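Side-chain contacts in uncharacterized protein (PDB 4R29), which probably transfers a methyl group from S-adenosylmethionine to a zinc-finger cysteine of host TAB2 and TAB3, thereby shutting down NF-kappa-B signalling: residues K189-M192 with I193-R196; E166-N169 with I170-I174. The protein carries 1 engineered substitution. One frame throughout, in Å; residues are numbered along the deposited sequence.

How the interactions relate
Going from the N terminus, the chain first reaches interaction 2 (166-174), in the long helix 155-181, and then interaction 1 (189-196), in the next helix, 186-201. Each contact closes no more than about one helical turn, and the two stand in series without nesting or crossing. Their helices are packed against each other, and the centres of the contacts are 10 Å apart. K171 of interaction 2 makes the polar link: its NZ forms a salt bridge with E191 OE1 and a probable hydrogen bond with S190 OG. Beside it, I170 packs on I194 and I174 on S190. Helix 155-181 is thereby tied to the helix that meets the ribose of S-adenosylmethionine.

Interaction 1: K189-M192 with I193-R196. With SAM (S-adenosylmethionine), chain E.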
loop_
_atom_site.group_PDB
_atom_site.type_symbol
_atom_site.label_atom_id
_atom_site.label_comp_id
_atom_site.label_asym_id
_atom_site.label_seq_id
_atom_site.Cartn_x
_atom_site.Cartn_y
_atom_site.Cartn_z
ATOM N N LYS A 189 11.412 16.967 -8.086
ATOM C CA LYS A 189 10.551 18.152 -8.006
ATOM C C LYS A 189 9.180 17.858 -7.391
ATOM O O LYS A 189 8.674 18.651 -6.603
ATOM C CB LYS A 189 10.352 18.807 -9.380
ATOM C CG LYS A 189 11.585 19.517 -9.938
ATOM C CD LYS A 189 11.239 20.135 -11.305
ATOM C CE LYS A 189 12.429 20.868 -11.956
ATOM N NZ LYS A 189 11.985 21.526 -13.244
ATOM N N SER A 190 8.577 16.736 -7.775
ATOM C CA SER A 190 7.246 16.388 -7.293
ATOM C C SER A 190 7.331 15.974 -5.823
ATOM O O SER A 190 6.421 16.248 -5.049
ATOM C CB SER A 190 6.586 15.303 -8.159
ATOM O OG SER A 190 7.185 14.030 -7.956
ATOM N N GLU A 191 8.443 15.354 -5.439
ATOM C CA GLU A 191 8.701 15.087 -4.020
ATOM C C GLU A 191 8.783 16.370 -3.200
ATOM O O GLU A 191 8.337 16.399 -2.053
ATOM C CB GLU A 191 10.004 14.297 -3.829
ATOM C CG GLU A 191 9.904 12.809 -4.168
ATOM C CD GLU A 191 8.820 12.091 -3.369
ATOM O OE1 GLU A 191 7.724 11.885 -3.906
ATOM O OE2 GLU A 191 9.066 11.710 -2.212
ATOM N N MET A 192 9.392 17.421 -3.752
ATOM C CA MET A 192 9.532 18.640 -2.973
ATOM C C MET A 192 8.129 19.170 -2.677
ATOM O O MET A 192 7.886 19.772 -1.639
ATOM C CB MET A 192 10.381 19.686 -3.710
ATOM C CG MET A 192 10.568 21.001 -2.945
ATOM S SD MET A 192 11.477 20.846 -1.362
ATOM C CE MET A 192 13.211 20.890 -1.866
ATOM N N ILE A 193 7.196 18.902 -3.585
ATOM C CA ILE A 193 5.839 19.418 -3.433
ATOM C C ILE A 193 5.011 18.673 -2.358
ATOM O O ILE A 193 4.259 19.294 -1.592
ATOM C CB ILE A 193 5.056 19.360 -4.774
ATOM C CG1 ILE A 193 5.829 20.049 -5.909
ATOM C CG2 ILE A 193 3.676 19.931 -4.599
ATOM C CD1 ILE A 193 5.749 21.537 -5.909
ATOM N N ILE A 194 5.139 17.351 -2.291
ATOM C CA ILE A 194 4.238 16.596 -1.407
ATOM C C ILE A 194 4.902 15.755 -0.313
ATOM O O ILE A 194 4.206 15.155 0.507
ATOM C CB ILE A 194 3.290 15.699 -2.219
ATOM C CG1 ILE A 194 4.074 14.889 -3.255
ATOM C CG2 ILE A 194 2.207 16.534 -2.894
ATOM C CD1 ILE A 194 4.650 13.615 -2.725
ATOM N N ALA A 195 6.232 15.715 -0.283
ATOM C CA ALA A 195 6.925 14.737 0.556
ATOM C C ALA A 195 6.710 14.991 2.051
ATOM O O ALA A 195 6.477 14.059 2.799
ATOM C CB ALA A 195 8.425 14.662 0.218
ATOM N N ARG A 196 6.788 16.247 2.481
ATOM C CA ARG A 196 6.590 16.582 3.892
ATOM C C ARG A 196 5.176 16.234 4.329
ATOM O O ARG A 196 4.958 15.663 5.402
ATOM C CB ARG A 196 6.873 18.064 4.174
ATOM C CG ARG A 196 6.547 18.472 5.614
ATOM C CD ARG A 196 7.068 19.868 5.982
ATOM N NE ARG A 196 8.514 19.994 5.841
ATOM C CZ ARG A 196 9.411 19.679 6.775
ATOM N NH1 ARG A 196 9.029 19.183 7.948
ATOM N NH2 ARG A 196 10.704 19.846 6.532
HETATM N N SAM E . 5.562 2.012 3.032
HETATM C CA SAM E . 5.615 3.373 3.565
HETATM C C SAM E . 4.667 3.554 4.745
HETATM O O SAM E . 4.859 4.477 5.544
HETATM O OXT SAM E . 3.690 2.800 4.895
HETATM C CB SAM E . 5.263 4.422 2.515
HETATM C CG SAM E . 6.328 4.634 1.451
HETATM S SD SAM E . 6.156 6.205 0.544
HETATM C CE SAM E . 7.615 5.988 -0.507
HETATM C "C5'" SAM E . 6.886 7.334 1.755
HETATM C "C4'" SAM E . 6.816 8.773 1.252
HETATM O "O4'" SAM E . 6.895 9.675 2.341
HETATM C "C3'" SAM E . 7.961 9.109 0.302
HETATM O "O3'" SAM E . 7.593 8.906 -1.049
HETATM C "C2'" SAM E . 8.247 10.566 0.598
HETATM O "O2'" SAM E . 7.493 11.312 -0.313
HETATM C "C1'" SAM E . 7.673 10.809 1.992
HETATM N N9 SAM E . 8.696 10.916 3.051
HETATM C C8 SAM E . 8.822 11.947 3.943
HETATM N N7 SAM E . 9.837 11.684 4.785
HETATM C C5 SAM E . 10.362 10.486 4.446
HETATM C C6 SAM E . 11.409 9.749 4.980
HETATM N N6 SAM E . 12.095 10.217 6.017
HETATM N N1 SAM E . 11.730 8.535 4.420
HETATM C C2 SAM E . 11.004 8.052 3.345
HETATM N N3 SAM E . 9.960 8.786 2.819
HETATM C C4 SAM E . 9.642 9.987 3.364
HETATM O O HOH W 1 6.813 18.961 0.826
#
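E191 meets I194 and A195 in a side-chain contact between successive turns of helix 186-201, on the flank that lines the S-adenosylmethionine pocket. The E191 chain bends at chi2 (-57°), and its carboxylate slants across the end of I194, with OE1 3.7 Å from I194 CD1 and turned to K171 of helix 155-181, while OE2 approaches the methyl of A195. OE2 is the atom that binds the ribose hydroxyls. E191 OE2 accepts a very short bond of 2.5 Å from SAM O2' and a weak one of 3.4 Å from SAM O3', and Y212 OH is also hydrogen-bonded to it. As in many Rossmann-like methyltransferases, an acid holds the ribose diol, though here it comes from a helix. A195 adds a second touch: its CB lies 3.5 Å from SAM O2', and its carbonyl O comes 3.4 Å from SAM C8 of the adenine. On the backbone, I194 N donates to S190 O over 3.2 Å, while the I193 N bonds to K189 O and S190 O are weak. Two residues on, a water donates to M192 O and accepts from R196 N, bridging an i, i+4 pair. The S190 hydroxyl turns back along its own helix to A187 O. Helix 206-219 packs on one flank, where Y212 and M213 touch A195 and D210 forms a salt bridge with R196, while helix 155-181 receives I194 on L167.

Interaction 2: E166-N169 with I170-I174; sequences ELYN and IKRDI
N169 and R172, three residues apart in helix 155-181, lie side by side and point the same way. R172 leaves the backbone with CG lodged between its own N and carbonyl carbon (chi1 74°), which turns the chain back over the preceding turn. R172 CB rests 3.6 Å from Y168 O, and R172 CG sits at 3.5 Å from N169 O. A bend at chi2 then carries the chain along the helix surface to R172 NE, which donates to D173 OD1 at 2.8 Å. This salt bridge between sequence neighbours is not quite straight: the N-H...O angle is 138°, and the acceptor, met on the syn side of the carboxylate, is tilted from the guanidinium plane. Beyond NE, R172 CZ has N169 OD1 3.1 Å away, over one face of the group. R172 NH1 is closer still to N169 OD1, at 2.8 Å, yet the angles are too poor for a hydrogen bond. NH2 lies near the same oxygen, again at a poor angle. The amide and guanidinium planes stand 53° apart. With OD1 over the face of a delocalised positive charge, the attraction is probably electrostatic. R172 NH1 also approaches Y168 CE2 obliquely, at 4.2 Å.

All this takes place in the regular middle of an alpha-helix that follows strand 145-151 in the Rossmann-like fold. R172 N bonds to Y168 O, K171 N to L167 O and D173 N to N169 O, the last spanning 2.9 Å. On another side of the helix, I170 sets its CG1 3.3 Å from E166 O, while the carboxylate of E166 turns to R163. L167 packs on E197, M198 and I201 of helix 186-201, and Y168 OH takes a weak hydrogen bond from E139 N.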
loop_
_atom_site.group_PDB
_atom_site.type_symbol
_atom_site.label_atom_id
_atom_site.label_comp_id
_atom_site.label_asym_id
_atom_site.label_seq_id
_atom_site.Cartn_x
_atom_site.Cartn_y
_atom_site.Cartn_z
ATOM N N GLU A 166 -5.093 11.886 -2.410
ATOM C CA GLU A 166 -4.978 13.253 -2.920
ATOM C C GLU A 166 -3.534 13.639 -3.182
ATOM O O GLU A 166 -3.223 14.178 -4.245
ATOM C CB GLU A 166 -5.561 14.256 -1.934
ATOM C CG GLU A 166 -7.040 14.130 -1.741
ATOM C CD GLU A 166 -7.521 14.988 -0.589
ATOM O OE1 GLU A 166 -8.641 14.737 -0.091
ATOM O OE2 GLU A 166 -6.773 15.905 -0.179
ATOM N N LEU A 167 -2.656 13.396 -2.206
ATOM C CA LEU A 167 -1.260 13.740 -2.396
ATOM C C LEU A 167 -0.683 12.877 -3.510
ATOM O O LEU A 167 0.032 13.360 -4.370
ATOM C CB LEU A 167 -0.464 13.593 -1.092
ATOM C CG LEU A 167 -0.921 14.496 0.063
ATOM C CD1 LEU A 167 -0.156 14.236 1.347
ATOM C CD2 LEU A 167 -0.798 15.965 -0.340
ATOM N N TYR A 168 -1.025 11.599 -3.515
ATOM C CA TYR A 168 -0.545 10.709 -4.559
ATOM C C TYR A 168 -0.976 11.174 -5.955
ATOM O O TYR A 168 -0.216 11.070 -6.914
ATOM C CB TYR A 168 -1.058 9.306 -4.323
ATOM C CG TYR A 168 -0.616 8.323 -5.374
ATOM C CD1 TYR A 168 0.649 7.752 -5.319
ATOM C CD2 TYR A 168 -1.459 7.963 -6.418
ATOM C CE1 TYR A 168 1.065 6.845 -6.265
ATOM C CE2 TYR A 168 -1.052 7.057 -7.379
ATOM C CZ TYR A 168 0.214 6.502 -7.294
ATOM O OH TYR A 168 0.646 5.599 -8.233
ATOM N N ASN A 169 -2.206 11.660 -6.060
ATOM C CA ASN A 169 -2.721 12.150 -7.327
ATOM C C ASN A 169 -2.020 13.431 -7.763
ATOM O O ASN A 169 -1.788 13.653 -8.940
ATOM C CB ASN A 169 -4.231 12.385 -7.236
ATOM C CG ASN A 169 -5.027 11.096 -7.320
ATOM O OD1 ASN A 169 -4.570 10.109 -7.892
ATOM N ND2 ASN A 169 -6.223 11.098 -6.744
ATOM N N ILE A 170 -1.704 14.284 -6.799
ATOM C CA ILE A 170 -0.979 15.487 -7.112
ATOM C C ILE A 170 0.399 15.118 -7.644
ATOM O O ILE A 170 0.823 15.629 -8.680
ATOM C CB ILE A 170 -0.818 16.368 -5.893
ATOM C CG1 ILE A 170 -2.157 17.006 -5.524
ATOM C CG2 ILE A 170 0.251 17.425 -6.148
ATOM C CD1 ILE A 170 -2.076 17.834 -4.248
ATOM N N LYS A 171 1.089 14.219 -6.944
ATOM C CA LYS A 171 2.405 13.778 -7.395
ATOM C C LYS A 171 2.331 13.242 -8.822
ATOM O O LYS A 171 3.060 13.691 -9.694
ATOM C CB LYS A 171 2.988 12.696 -6.485
ATOM C CG LYS A 171 4.453 12.354 -6.802
ATOM C CD LYS A 171 4.709 10.861 -6.731
ATOM C CE LYS A 171 6.120 10.522 -6.201
ATOM N NZ LYS A 171 7.224 11.393 -6.746
ATOM N N ARG A 172 1.445 12.281 -9.065
ATOM C CA ARG A 172 1.413 11.660 -10.381
ATOM C C ARG A 172 0.939 12.644 -11.479
ATOM O O ARG A 172 1.454 12.610 -12.591
ATOM C CB ARG A 172 0.618 10.350 -10.376
ATOM C CG ARG A 172 -0.861 10.530 -10.295
ATOM C CD ARG A 172 -1.548 10.322 -11.640
ATOM N NE ARG A 172 -2.953 10.730 -11.562
ATOM C CZ ARG A 172 -3.884 10.071 -10.873
ATOM N NH1 ARG A 172 -3.558 8.969 -10.201
ATOM N NH2 ARG A 172 -5.138 10.516 -10.848
ATOM N N ASP A 173 -0.000 13.536 -11.161
ATOM C CA ASP A 173 -0.395 14.576 -12.118
ATOM C C ASP A 173 0.789 15.461 -12.513
ATOM O O ASP A 173 1.007 15.748 -13.694
ATOM C CB ASP A 173 -1.550 15.429 -11.580
ATOM C CG ASP A 173 -2.858 14.658 -11.527
ATOM O OD1 ASP A 173 -2.880 13.495 -11.985
ATOM O OD2 ASP A 173 -3.866 15.203 -11.037
ATOM N N ILE A 174 1.563 15.872 -11.514
ATOM C CA ILE A 174 2.740 16.696 -11.741
ATOM C C ILE A 174 3.762 15.960 -12.603
ATOM O O ILE A 174 4.253 16.486 -13.604
ATOM C CB ILE A 174 3.339 17.172 -10.402
ATOM C CG1 ILE A 174 2.398 18.207 -9.771
ATOM C CG2 ILE A 174 4.731 17.768 -10.592
ATOM C CD1 ILE A 174 2.908 18.774 -8.476
#